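PDB 5IYS: phytoene synthase from Enterococcus hirae, which probably joins two molecules of farnesyl diphosphate head to head into a 30-carbon carotenoid precursor, as in dehydrosqualene synthases, using magnesium ions to hold the diphosphates. Local coordinates for residues 48-52 against 106-110; 98-102 against 144-148; 115-119 against 180-184; 210-214 against 256-261. All blocks are in the same frame, centred on the assembly; numbering follows the deposited sequence.

Followed from the N terminus, the chain first enters contact 1 on helix 39-60, the helix that also carries the magnesium ligands D56 and D60. The loop 98-102 comes next and opens contact 2 before 106-110 closes contact 1; contact 2 closes only at 144-148, so the two cross, and they touch where the M101 methyl packs against F106 and V48. Contact 3 opens at 115-119, at the far end of helix 104-116, and crosses contact 2 before 180-184 closes it beside the metal site. Contact 4 follows in series, tying helix 207-227 to the end of helix 236-258 across the chain's centre from contacts 1 and 2.

Contact 1 (48-52 against 106-110); sequences VYAFC and FFDML. With FPS (S-[(2E,6E)-3,7,11-trimethyldodeca-2,6,10-trienyl] trihydrogen thiodiphosphate), chain H; FPS (S-[(2E,6E)-3,7,11-trimethyldodeca-2,6,10-trienyl] trihydrogen thiodiphosphate), chain G.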
loop_
_atom_site.group_PDB
_atom_site.type_symbol
_atom_site.label_atom_id
_atom_site.label_comp_id
_atom_site.label_asym_id
_atom_site.label_seq_id
_atom_site.Cartn_x
_atom_site.Cartn_y
_atom_site.Cartn_z
ATOM N N VAL A 48 10.686 5.970 0.396
ATOM C CA VAL A 48 9.263 6.273 0.588
ATOM C C VAL A 48 8.581 5.182 1.400
ATOM O O VAL A 48 7.841 5.487 2.331
ATOM C CB VAL A 48 8.512 6.338 -0.784
ATOM C CG1 VAL A 48 6.990 6.408 -0.545
ATOM C CG2 VAL A 48 8.985 7.573 -1.522
ATOM N N TYR A 49 8.961 3.932 1.151
ATOM C CA TYR A 49 8.485 2.808 1.954
ATOM C C TYR A 49 8.819 2.999 3.439
ATOM O O TYR A 49 7.957 2.818 4.316
ATOM C CB TYR A 49 9.128 1.494 1.486
ATOM C CG TYR A 49 8.594 0.306 2.255
ATOM C CD1 TYR A 49 9.159 -0.062 3.484
ATOM C CD2 TYR A 49 7.403 -0.302 1.866
ATOM C CE1 TYR A 49 8.553 -1.054 4.265
ATOM C CE2 TYR A 49 6.815 -1.298 2.623
ATOM C CZ TYR A 49 7.399 -1.661 3.826
ATOM O OH TYR A 49 6.804 -2.639 4.607
ATOM N N ALA A 50 10.071 3.359 3.703
ATOM C CA ALA A 50 10.530 3.620 5.072
ATOM C C ALA A 50 9.681 4.672 5.795
ATOM O O ALA A 50 9.434 4.560 6.995
ATOM C CB ALA A 50 12.008 4.047 5.061
ATOM N N PHE A 51 9.417 5.789 5.137
ATOM C CA PHE A 51 8.572 6.819 5.729
ATOM C C PHE A 51 7.197 6.236 6.052
ATOM O O PHE A 51 6.722 6.360 7.192
ATOM C CB PHE A 51 8.443 8.023 4.801
ATOM C CG PHE A 51 7.333 8.966 5.198
ATOM C CD1 PHE A 51 6.028 8.712 4.791
ATOM C CD2 PHE A 51 7.590 10.060 6.022
ATOM C CE1 PHE A 51 4.979 9.579 5.147
ATOM C CE2 PHE A 51 6.553 10.947 6.386
ATOM C CZ PHE A 51 5.243 10.668 5.979
ATOM N N CYS A 52 6.604 5.521 5.095
ATOM C CA CYS A 52 5.271 4.934 5.330
ATOM C C CYS A 52 5.266 3.919 6.484
ATOM O O CYS A 52 4.335 3.853 7.306
ATOM C CB CYS A 52 4.767 4.261 4.056
ATOM S SG CYS A 52 4.413 5.435 2.716
ATOM N N PHE A 106 2.205 12.923 1.517
ATOM C CA PHE A 106 2.893 12.481 2.744
ATOM C C PHE A 106 2.094 12.962 3.957
ATOM O O PHE A 106 1.939 12.235 4.941
ATOM C CB PHE A 106 4.337 13.030 2.801
ATOM C CG PHE A 106 5.262 12.389 1.795
ATOM C CD1 PHE A 106 5.269 12.804 0.471
ATOM C CD2 PHE A 106 6.066 11.322 2.167
ATOM C CE1 PHE A 106 6.078 12.157 -0.477
ATOM C CE2 PHE A 106 6.910 10.726 1.254
ATOM C CZ PHE A 106 6.883 11.121 -0.084
ATOM N N PHE A 107 1.543 14.173 3.852
ATOM C CA PHE A 107 0.711 14.740 4.908
ATOM C C PHE A 107 -0.582 13.914 5.003
ATOM O O PHE A 107 -1.035 13.570 6.088
ATOM C CB PHE A 107 0.380 16.196 4.529
ATOM C CG PHE A 107 1.423 17.198 4.929
ATOM C CD1 PHE A 107 1.638 17.500 6.275
ATOM C CD2 PHE A 107 2.144 17.885 3.967
ATOM C CE1 PHE A 107 2.591 18.454 6.647
ATOM C CE2 PHE A 107 3.030 18.897 4.319
ATOM C CZ PHE A 107 3.288 19.150 5.661
ATOM N N ASP A 108 -1.166 13.580 3.855
ATOM C CA ASP A 108 -2.353 12.724 3.807
ATOM C C ASP A 108 -2.160 11.376 4.524
ATOM O O ASP A 108 -3.072 10.896 5.182
ATOM C CB ASP A 108 -2.838 12.515 2.354
ATOM C CG ASP A 108 -3.415 13.782 1.728
ATOM O OD1 ASP A 108 -3.754 14.709 2.504
ATOM O OD2 ASP A 108 -3.588 13.850 0.472
ATOM N N MET A 109 -1.050 10.686 4.268
ATOM C CA MET A 109 -0.709 9.475 5.005
ATOM C C MET A 109 -0.741 9.678 6.532
ATOM O O MET A 109 -1.320 8.863 7.250
ATOM C CB MET A 109 0.670 8.958 4.544
ATOM C CG MET A 109 1.276 7.773 5.338
ATOM S SD MET A 109 0.200 6.330 5.338
ATOM C CE MET A 109 0.586 5.524 3.771
ATOM N N LEU A 110 -0.117 10.737 7.038
ATOM C CA LEU A 110 -0.083 10.913 8.498
ATOM C C LEU A 110 -1.518 11.150 8.996
ATOM O O LEU A 110 -1.869 10.754 10.091
ATOM C CB LEU A 110 0.801 12.097 8.875
ATOM C CG LEU A 110 2.241 11.890 8.378
ATOM C CD1 LEU A 110 3.169 12.915 9.020
ATOM C CD2 LEU A 110 2.696 10.479 8.716
HETATM C C1 FPS H . -0.268 -1.599 5.366
HETATM S S1 FPS H . -2.009 -1.812 5.571
HETATM C C2 FPS H . 0.108 -0.183 5.724
HETATM C C3 FPS H . -0.205 0.905 4.997
HETATM C C4 FPS H . -1.071 0.861 3.766
HETATM C C5 FPS H . 0.303 2.243 5.484
HETATM C C6 FPS H . 1.799 2.407 5.221
HETATM C C7 FPS H . 2.146 2.010 3.796
HETATM C C8 FPS H . 3.188 1.208 3.530
HETATM C C10 FPS H . 3.408 0.826 2.085
HETATM C C9 FPS H . 4.038 0.636 4.633
HETATM C C11 FPS H . 4.352 1.757 1.359
HETATM C C12 FPS H . 4.741 0.955 0.125
HETATM C C13 FPS H . 5.544 1.412 -0.853
HETATM C C14 FPS H . 6.165 2.775 -0.839
HETATM C C15 FPS H . 5.818 0.515 -2.018
HETATM P PA FPS H . -2.029 -2.521 7.485
HETATM O O1A FPS H . -1.449 -1.502 8.393
HETATM O O2A FPS H . -3.557 -2.800 7.909
HETATM O O3A FPS H . -1.367 -4.000 7.455
HETATM P PB FPS H . 0.030 -4.471 8.061
HETATM O O1B FPS H . -0.328 -5.466 9.132
HETATM O O2B FPS H . 0.842 -3.350 8.674
HETATM O O3B FPS H . 0.806 -5.089 6.918
HETATM C C1 FPS G . 0.852 -3.048 2.089
HETATM S S1 FPS G . 2.326 -2.529 2.884
HETATM C C2 FPS G . 0.559 -1.888 1.154
HETATM C C3 FPS G . -0.675 -1.453 0.845
HETATM C C4 FPS G . -1.891 -2.132 1.400
HETATM C C5 FPS G . -0.881 -0.285 -0.100
HETATM C C6 FPS G . 0.402 0.350 -0.635
HETATM C C7 FPS G . 0.050 1.211 -1.832
HETATM C C8 FPS G . 0.857 1.317 -2.903
HETATM C C10 FPS G . 0.456 2.303 -3.978
HETATM C C9 FPS G . 2.156 0.559 -3.036
HETATM C C11 FPS G . 0.377 1.574 -5.323
HETATM C C12 FPS G . 0.155 2.559 -6.459
HETATM C C13 FPS G . 1.141 3.104 -7.208
HETATM C C14 FPS G . 0.793 4.046 -8.333
HETATM C C15 FPS G . 2.593 2.776 -6.980
HETATM P PA FPS G . 3.340 -4.122 3.719
HETATM O O1A FPS G . 4.777 -3.851 3.811
HETATM O O2A FPS G . 2.772 -4.085 5.234
HETATM O O3A FPS G . 2.963 -5.563 3.145
HETATM P PB FPS G . 1.692 -6.294 3.846
HETATM O O1B FPS G . 2.150 -7.224 4.935
HETATM O O2B FPS G . 0.986 -6.943 2.679
HETATM O O3B FPS G . 0.724 -5.334 4.503
#
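Part of the wall of the prenyl pocket in this all-helical squalene/phytoene synthase fold, and the layer behind it, are built here from helices 39-60 and 104-116, whose short segments run 11.6 Å apart at 27°. F51 and F106 join them in a T-shaped pair: the edge of F106 is turned to the face of F51, with planes at 72° and F106 CD2 3.6 Å from F51 CE1. F51 CG stands anti to the backbone N (chi1 166°), which carries the ring across to the second helix. There L110 CD2 comes within 3.7 Å of F51 CZ, and M109 CG also packs against the ring. M109 is bent at chi2 and chi3, and its methyl CE lies 4.0 Å from C52 SG. The same methyl meets C6 of the chain H farnesyl thiodiphosphate at 3.6 Å, while C52 CB touches C7 of the same ligand. Y49 CD2 lies 3.4 Å from its C12; Y49 OH is hydrogen-bonded to O1A of the chain G molecule, at a doubtfully short 2.5 Å, and also to R53 NE. Helix 87-98 packs on F51 through V88 and L92, helix 65-80 backs L110, and helix 125-143 meets C52 and M109 through M142.

Contact 2 (98-102 against 144-148); sequences NFPMV and LPLLT
One face of the F99 ring receives the L146 methyl CD2, 3.8 Å from the ring centroid and 23° off the normal, a CH-pi contact displaced toward the CD2 rim, where L146 CD2 and F99 CD2 are 3.4 Å apart. P145 O approaches the same ring obliquely, 3.6 Å from F99 CD1. With CG anti to the carbonyl carbon (chi1 -66°), the F99 ring is turned toward segment 144-148, so the L146 branch ends on its face. Beside this pair, the P145 ring fits against the backbone of the opposing loop: P145 CG is 3.5 Å from P100 O and 4.0 Å from M101 CA. P100 centres an inverse gamma turn, and its ring lies alongside that of P145, pointing the other way. M101, bent at chi2 and chi3, lays SD 4.1 Å from P145 CB and equally close to L146 CD2. The two loops, which follow helices 87-98 and 125-143, are thereby packed together, with K41 and S44 of helix 39-60 also against F99. Side chains here meet through methyl, ring and thioether groups, so shape and dispersion rather than directed polar bonds join the two loops, away from the metal site.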
loop_
_atom_site.group_PDB
_atom_site.type_symbol
_atom_site.label_atom_id
_atom_site.label_comp_id
_atom_site.label_asym_id
_atom_site.label_seq_id
_atom_site.Cartn_x
_atom_site.Cartn_y
_atom_site.Cartn_z
ATOM N N ASN A 98 15.790 15.147 -6.697
ATOM C CA ASN A 98 16.003 14.508 -7.997
ATOM C C ASN A 98 14.750 14.368 -8.849
ATOM O O ASN A 98 14.851 14.135 -10.049
ATOM C CB ASN A 98 16.635 13.114 -7.839
ATOM C CG ASN A 98 18.110 13.159 -7.393
ATOM O OD1 ASN A 98 18.764 14.202 -7.380
ATOM N ND2 ASN A 98 18.616 12.003 -6.967
ATOM N N PHE A 99 13.587 14.285 -8.206
ATOM C CA PHE A 99 12.311 14.064 -8.904
ATOM C C PHE A 99 11.317 15.103 -8.393
ATOM O O PHE A 99 11.490 15.591 -7.280
ATOM C CB PHE A 99 11.785 12.656 -8.594
ATOM C CG PHE A 99 12.661 11.560 -9.149
ATOM C CD1 PHE A 99 12.525 11.145 -10.464
ATOM C CD2 PHE A 99 13.621 10.948 -8.349
ATOM C CE1 PHE A 99 13.350 10.136 -10.973
ATOM C CE2 PHE A 99 14.462 9.985 -8.861
ATOM C CZ PHE A 99 14.331 9.585 -10.174
ATOM N N PRO A 100 10.247 15.374 -9.150
ATOM C CA PRO A 100 9.247 16.366 -8.736
ATOM C C PRO A 100 8.295 15.809 -7.688
ATOM O O PRO A 100 7.076 15.719 -7.890
ATOM C CB PRO A 100 8.523 16.699 -10.039
ATOM C CG PRO A 100 8.708 15.499 -10.906
ATOM C CD PRO A 100 9.976 14.808 -10.489
ATOM N N MET A 101 8.872 15.310 -6.597
ATOM C CA MET A 101 8.075 14.790 -5.494
ATOM C C MET A 101 7.285 15.935 -4.869
ATOM O O MET A 101 7.762 17.069 -4.860
ATOM C CB MET A 101 9.056 14.234 -4.456
ATOM C CG MET A 101 9.855 13.071 -5.037
ATOM S SD MET A 101 8.897 11.533 -5.199
ATOM C CE MET A 101 8.619 11.129 -3.469
ATOM N N VAL A 102 6.145 15.617 -4.261
ATOM C CA VAL A 102 5.314 16.622 -3.583
ATOM C C VAL A 102 4.980 16.173 -2.168
ATOM O O VAL A 102 4.740 14.989 -1.915
ATOM C CB VAL A 102 4.036 16.978 -4.399
ATOM C CG1 VAL A 102 4.444 17.525 -5.769
ATOM C CG2 VAL A 102 3.193 15.754 -4.635
ATOM N N LEU A 144 4.341 8.379 -7.715
ATOM C CA LEU A 144 4.112 8.672 -9.128
ATOM C C LEU A 144 5.267 9.418 -9.798
ATOM O O LEU A 144 5.586 9.155 -10.957
ATOM C CB LEU A 144 2.833 9.490 -9.293
ATOM C CG LEU A 144 1.547 8.741 -9.672
ATOM C CD1 LEU A 144 0.356 9.704 -10.000
ATOM C CD2 LEU A 144 1.815 7.810 -10.851
ATOM N N PRO A 145 5.877 10.393 -9.103
ATOM C CA PRO A 145 6.895 11.152 -9.811
ATOM C C PRO A 145 8.124 10.300 -10.118
ATOM O O PRO A 145 8.944 10.686 -10.948
ATOM C CB PRO A 145 7.251 12.277 -8.824
ATOM C CG PRO A 145 6.021 12.429 -7.969
ATOM C CD PRO A 145 5.571 10.991 -7.792
ATOM N N LEU A 146 8.251 9.146 -9.479
ATOM C CA LEU A 146 9.328 8.226 -9.875
ATOM C C LEU A 146 9.037 7.414 -11.129
ATOM O O LEU A 146 9.912 6.684 -11.611
ATOM C CB LEU A 146 9.722 7.267 -8.741
ATOM C CG LEU A 146 9.896 7.915 -7.363
ATOM C CD1 LEU A 146 10.028 6.882 -6.229
ATOM C CD2 LEU A 146 11.112 8.803 -7.365
ATOM N N LEU A 147 7.762 7.392 -11.522
ATOM C CA LEU A 147 7.261 6.381 -12.451
ATOM C C LEU A 147 6.777 6.930 -13.785
ATOM O O LEU A 147 6.490 6.171 -14.699
ATOM C CB LEU A 147 6.126 5.593 -11.772
ATOM C CG LEU A 147 6.437 4.919 -10.427
ATOM C CD1 LEU A 147 5.159 4.291 -9.876
ATOM C CD2 LEU A 147 7.501 3.846 -10.667
ATOM N N THR A 148 6.559 8.236 -13.867
ATOM C CA THR A 148 5.959 8.820 -15.053
ATOM C C THR A 148 6.547 10.219 -15.210
ATOM O O THR A 148 6.861 10.860 -14.209
ATOM C CB THR A 148 4.384 8.852 -14.978
ATOM O OG1 THR A 148 3.849 9.314 -16.228
ATOM C CG2 THR A 148 3.882 9.769 -13.895
#

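Contact 3 (115-119 against 180-184); sequences KDADF and MGRIY
F119 packs against both R182 and Y184 just outside the magnesium site to which D56 and D60 of the DDxxD motif contribute. The aliphatic part of R182 runs over one face of the F119 ring, with R182 CG 4.0 Å from the ring centroid and 17° off its normal. F119 in turn points its edge at the face of Y184, a T-shaped pair with planes at 65°; the closest atoms are F119 CE1 and Y184 CE1, 3.3 Å apart. A chi1 of -172° swings the F119 ring away from its own N and sends it toward R182 and Y184. Beyond it, the extended R182 carries its guanidinium past D116, whose OD1 is 3.8 Å from R182 NH1 in a long salt bridge; no N-H is aimed at the oxygen, which stands off the plane of the guanidinium, so only the opposite charges link them. D116 OD2 is hydrogen-bonded to Y131 OH, and R182 NH2 makes a salt bridge to D60 OD1, so R182 probably helps position that metal ligand. A Schellman motif at G181 ends helix 174-179 and turns the chain into R182. Within this loop, R182 NH1 donates to Y184 OH at 2.7 Å, nearly in the guanidinium plane.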
loop_
_atom_site.group_PDB
_atom_site.type_symbol
_atom_site.label_atom_id
_atom_site.label_comp_id
_atom_site.label_asym_id
_atom_site.label_seq_id
_atom_site.Cartn_x
_atom_site.Cartn_y
_atom_site.Cartn_z
ATOM N N LYS A 115 -6.144 8.969 12.115
ATOM C CA LYS A 115 -7.508 8.463 12.203
ATOM C C LYS A 115 -7.623 7.011 12.670
ATOM O O LYS A 115 -8.535 6.655 13.428
ATOM C CB LYS A 115 -8.243 8.631 10.877
ATOM C CG LYS A 115 -9.743 8.742 11.074
ATOM C CD LYS A 115 -10.512 7.816 10.171
ATOM C CE LYS A 115 -12.007 8.102 10.305
ATOM N NZ LYS A 115 -12.530 7.795 11.664
ATOM N N ASP A 116 -6.712 6.161 12.206
ATOM C CA ASP A 116 -6.636 4.802 12.729
ATOM C C ASP A 116 -6.341 4.740 14.214
ATOM O O ASP A 116 -6.726 3.779 14.869
ATOM C CB ASP A 116 -5.578 3.994 11.996
ATOM C CG ASP A 116 -6.103 3.394 10.735
ATOM O OD1 ASP A 116 -7.304 3.038 10.700
ATOM O OD2 ASP A 116 -5.292 3.218 9.805
ATOM N N ALA A 117 -5.653 5.749 14.733
ATOM C CA ALA A 117 -5.332 5.794 16.150
ATOM C C ALA A 117 -6.578 5.880 17.034
ATOM O O ALA A 117 -6.504 5.611 18.230
ATOM C CB ALA A 117 -4.403 6.947 16.432
ATOM N N ASP A 118 -7.693 6.334 16.467
ATOM C CA ASP A 118 -8.978 6.357 17.161
ATOM C C ASP A 118 -10.000 5.664 16.260
ATOM O O ASP A 118 -10.780 6.307 15.549
ATOM C CB ASP A 118 -9.381 7.808 17.472
ATOM C CG ASP A 118 -10.852 7.965 17.879
ATOM O OD1 ASP A 118 -11.524 6.985 18.291
ATOM O OD2 ASP A 118 -11.332 9.116 17.834
ATOM N N PHE A 119 -9.921 4.337 16.219
ATOM C CA PHE A 119 -10.548 3.590 15.135
ATOM C C PHE A 119 -12.076 3.647 15.156
ATOM O O PHE A 119 -12.672 3.408 16.200
ATOM C CB PHE A 119 -10.088 2.129 15.115
ATOM C CG PHE A 119 -10.564 1.394 13.898
ATOM C CD1 PHE A 119 -10.000 1.664 12.663
ATOM C CD2 PHE A 119 -11.712 0.623 13.949
ATOM C CE1 PHE A 119 -10.493 1.073 11.520
ATOM C CE2 PHE A 119 -12.223 0.065 12.810
ATOM C CZ PHE A 119 -11.634 0.326 11.588
ATOM N N MET A 180 -8.303 -7.389 17.005
ATOM C CA MET A 180 -7.602 -6.200 17.450
ATOM C C MET A 180 -8.584 -5.093 17.784
ATOM O O MET A 180 -8.174 -4.010 18.184
ATOM C CB MET A 180 -6.661 -5.691 16.355
ATOM C CG MET A 180 -5.476 -6.593 16.057
ATOM S SD MET A 180 -4.562 -7.111 17.527
ATOM C CE MET A 180 -3.442 -8.320 16.806
ATOM N N GLY A 181 -9.869 -5.351 17.579
ATOM C CA GLY A 181 -10.883 -4.316 17.744
ATOM C C GLY A 181 -11.208 -3.493 16.508
ATOM O O GLY A 181 -11.925 -2.481 16.581
ATOM N N ARG A 182 -10.777 -3.974 15.345
ATOM C CA ARG A 182 -11.053 -3.240 14.127
ATOM C C ARG A 182 -11.942 -3.992 13.152
ATOM O O ARG A 182 -11.646 -5.124 12.770
ATOM C CB ARG A 182 -9.749 -2.831 13.446
ATOM C CG ARG A 182 -8.832 -1.979 14.310
ATOM C CD ARG A 182 -7.806 -1.308 13.417
ATOM N NE ARG A 182 -6.779 -0.623 14.192
ATOM C CZ ARG A 182 -5.728 0.001 13.664
ATOM N NH1 ARG A 182 -5.586 0.102 12.344
ATOM N NH2 ARG A 182 -4.828 0.553 14.467
ATOM N N ILE A 183 -12.948 -3.293 12.639
ATOM C CA ILE A 183 -13.735 -3.802 11.521
ATOM C C ILE A 183 -13.646 -2.778 10.408
ATOM O O ILE A 183 -14.111 -1.653 10.576
ATOM C CB ILE A 183 -15.223 -4.043 11.899
ATOM C CG1 ILE A 183 -15.315 -5.055 13.050
ATOM C CG2 ILE A 183 -16.026 -4.523 10.679
ATOM C CD1 ILE A 183 -16.752 -5.390 13.481
ATOM N N TYR A 184 -12.989 -3.149 9.310
ATOM C CA TYR A 184 -12.984 -2.307 8.110
ATOM C C TYR A 184 -14.169 -2.532 7.173
ATOM O O TYR A 184 -14.501 -1.683 6.348
ATOM C CB TYR A 184 -11.651 -2.501 7.366
ATOM C CG TYR A 184 -10.472 -1.952 8.142
ATOM C CD1 TYR A 184 -10.134 -0.602 8.069
ATOM C CD2 TYR A 184 -9.721 -2.777 8.981
ATOM C CE1 TYR A 184 -9.070 -0.099 8.774
ATOM C CE2 TYR A 184 -8.644 -2.283 9.690
ATOM C CZ TYR A 184 -8.317 -0.942 9.568
ATOM O OH TYR A 184 -7.231 -0.447 10.260
#

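Contact 4 (210-214 against 256-261); sequences VALWE and VRKQHY
Helix 236-258 ends in a Schellman motif, Y261 N bonding to V256 O and H260 N to R257 O, and this turn swings Y261 against the helical segment 210-214, its CA 6.9 Å from that of V210. The two sides meet around the Y261 ring. V210 CG1 sits over the centre of one face, 3.7 Å from the ring centroid and 12° off the normal, a well-centred CH-pi contact. The edge of Y261 is directed at the face of the W213 six-membered ring in a T-shaped pair with planes at 78°. With chi1 at -163°, W213 reaches across to Y261 and V256; Y261 meets one indole face near CE3, and V256 CG1 comes in from the same side at W213 CZ2, 3.5 Å away. The indole NE1 of W213 is hydrogen-bonded to L171 O, which helps fix the ring's orientation. Alongside, R257 grips E214 side-on. NE reaches OE2 and NH2 reaches OE1, each at 2.9 Å and each on the syn lone pair, with the carboxylate and guanidinium nearly coplanar. R257 NH1 makes a further salt bridge to E221 and a hydrogen bond to N254, so the guanidinium's rotation is fixed. E214 folds back at chi2, and its OE2 also lies by Y261 OH, modelled as an accepted hydrogen bond, though the 2.4 Å separation is so short that its exact length is doubtful.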
loop_
_atom_site.group_PDB
_atom_site.type_symbol
_atom_site.label_atom_id
_atom_site.label_comp_id
_atom_site.label_asym_id
_atom_site.label_seq_id
_atom_site.Cartn_x
_atom_site.Cartn_y
_atom_site.Cartn_z
ATOM N N VAL A 210 -19.133 -14.786 2.956
ATOM C CA VAL A 210 -18.513 -15.064 1.665
ATOM C C VAL A 210 -19.089 -14.146 0.590
ATOM O O VAL A 210 -18.351 -13.542 -0.189
ATOM C CB VAL A 210 -18.612 -16.550 1.264
ATOM C CG1 VAL A 210 -18.067 -16.747 -0.158
ATOM C CG2 VAL A 210 -17.810 -17.416 2.250
ATOM N N ALA A 211 -20.405 -13.946 0.639
ATOM C CA ALA A 211 -21.082 -13.027 -0.265
ATOM C C ALA A 211 -20.466 -11.636 -0.188
ATOM O O ALA A 211 -20.166 -11.031 -1.221
ATOM C CB ALA A 211 -22.557 -12.975 0.071
ATOM N N LEU A 212 -20.357 -11.115 1.034
ATOM C CA LEU A 212 -19.809 -9.793 1.280
ATOM C C LEU A 212 -18.349 -9.705 0.828
ATOM O O LEU A 212 -18.001 -8.815 0.056
ATOM C CB LEU A 212 -19.911 -9.452 2.768
ATOM C CG LEU A 212 -19.521 -8.043 3.230
ATOM C CD1 LEU A 212 -19.983 -7.789 4.680
ATOM C CD2 LEU A 212 -18.024 -7.797 3.088
ATOM N N TRP A 213 -17.534 -10.654 1.283
ATOM C CA TRP A 213 -16.150 -10.801 0.858
ATOM C C TRP A 213 -16.031 -10.702 -0.664
ATOM O O TRP A 213 -15.290 -9.867 -1.201
ATOM C CB TRP A 213 -15.572 -12.120 1.372
ATOM C CG TRP A 213 -14.063 -12.183 1.331
ATOM C CD1 TRP A 213 -13.204 -11.974 2.383
ATOM C CD2 TRP A 213 -13.241 -12.504 0.201
ATOM N NE1 TRP A 213 -11.902 -12.087 1.958
ATOM C CE2 TRP A 213 -11.896 -12.455 0.637
ATOM C CE3 TRP A 213 -13.507 -12.848 -1.130
ATOM C CZ2 TRP A 213 -10.818 -12.753 -0.208
ATOM C CZ3 TRP A 213 -12.441 -13.082 -1.986
ATOM C CH2 TRP A 213 -11.106 -13.031 -1.523
ATOM N N GLU A 214 -16.791 -11.530 -1.358
ATOM C CA GLU A 214 -16.741 -11.550 -2.810
ATOM C C GLU A 214 -17.226 -10.264 -3.453
ATOM O O GLU A 214 -16.673 -9.846 -4.468
ATOM C CB GLU A 214 -17.445 -12.772 -3.387
ATOM C CG GLU A 214 -16.654 -14.061 -3.183
ATOM C CD GLU A 214 -15.408 -14.163 -4.059
ATOM O OE1 GLU A 214 -15.121 -13.262 -4.876
ATOM O OE2 GLU A 214 -14.656 -15.136 -3.899
ATOM N N VAL A 256 -6.950 -16.524 -0.398
ATOM C CA VAL A 256 -8.047 -16.611 0.567
ATOM C C VAL A 256 -9.164 -17.481 -0.003
ATOM O O VAL A 256 -9.756 -18.295 0.702
ATOM C CB VAL A 256 -8.607 -15.227 0.962
ATOM C CG1 VAL A 256 -9.786 -15.359 1.911
ATOM C CG2 VAL A 256 -7.523 -14.363 1.576
ATOM N N ARG A 257 -9.456 -17.310 -1.285
ATOM C CA ARG A 257 -10.427 -18.190 -1.928
ATOM C C ARG A 257 -9.981 -19.659 -1.865
ATOM O O ARG A 257 -10.764 -20.528 -1.496
ATOM C CB ARG A 257 -10.641 -17.761 -3.377
ATOM C CG ARG A 257 -11.343 -16.445 -3.546
ATOM C CD ARG A 257 -11.276 -16.023 -4.993
ATOM N NE ARG A 257 -12.111 -14.861 -5.265
ATOM C CZ ARG A 257 -11.685 -13.764 -5.875
ATOM N NH1 ARG A 257 -10.441 -13.708 -6.331
ATOM N NH2 ARG A 257 -12.522 -12.763 -6.122
ATOM N N LYS A 258 -8.717 -19.942 -2.182
ATOM C CA LYS A 258 -8.240 -21.322 -2.230
ATOM C C LYS A 258 -8.313 -21.963 -0.857
ATOM O O LYS A 258 -8.530 -23.171 -0.753
ATOM C CB LYS A 258 -6.802 -21.424 -2.754
ATOM C CG LYS A 258 -6.627 -21.097 -4.235
ATOM C CD LYS A 258 -7.728 -21.695 -5.106
ATOM C CE LYS A 258 -8.901 -20.729 -5.315
ATOM N NZ LYS A 258 -8.496 -19.491 -6.061
ATOM N N GLN A 259 -8.088 -21.178 0.191
ATOM C CA GLN A 259 -8.202 -21.672 1.559
ATOM C C GLN A 259 -9.646 -21.603 2.041
ATOM O O GLN A 259 -9.928 -21.641 3.239
ATOM C CB GLN A 259 -7.262 -20.900 2.490
ATOM C CG GLN A 259 -5.765 -21.129 2.181
ATOM C CD GLN A 259 -4.841 -20.300 3.069
ATOM O OE1 GLN A 259 -3.609 -20.349 2.941
ATOM N NE2 GLN A 259 -5.436 -19.463 3.911
ATOM N N HIS A 260 -10.556 -21.491 1.076
ATOM C CA HIS A 260 -12.001 -21.539 1.318
ATOM C C HIS A 260 -12.483 -20.441 2.272
ATOM O O HIS A 260 -13.340 -20.675 3.140
ATOM C CB HIS A 260 -12.468 -22.941 1.748
ATOM C CG HIS A 260 -11.840 -24.060 0.972
ATOM N ND1 HIS A 260 -12.075 -24.265 -0.375
ATOM C CD2 HIS A 260 -10.957 -25.015 1.349
ATOM C CE1 HIS A 260 -11.347 -25.286 -0.797
ATOM N NE2 HIS A 260 -10.655 -25.753 0.228
ATOM N N TYR A 261 -11.973 -19.227 2.045
ATOM C CA TYR A 261 -12.376 -18.062 2.806
ATOM C C TYR A 261 -12.030 -18.205 4.286
ATOM O O TYR A 261 -12.861 -17.972 5.160
ATOM C CB TYR A 261 -13.863 -17.798 2.610
ATOM C CG TYR A 261 -14.227 -17.631 1.155
ATOM C CD1 TYR A 261 -13.929 -16.453 0.473
ATOM C CD2 TYR A 261 -14.668 -18.720 0.416
ATOM C CE1 TYR A 261 -14.195 -16.334 -0.887
ATOM C CE2 TYR A 261 -14.971 -18.603 -0.926
ATOM C CZ TYR A 261 -14.732 -17.418 -1.579
ATOM O OH TYR A 261 -15.055 -17.336 -2.918
#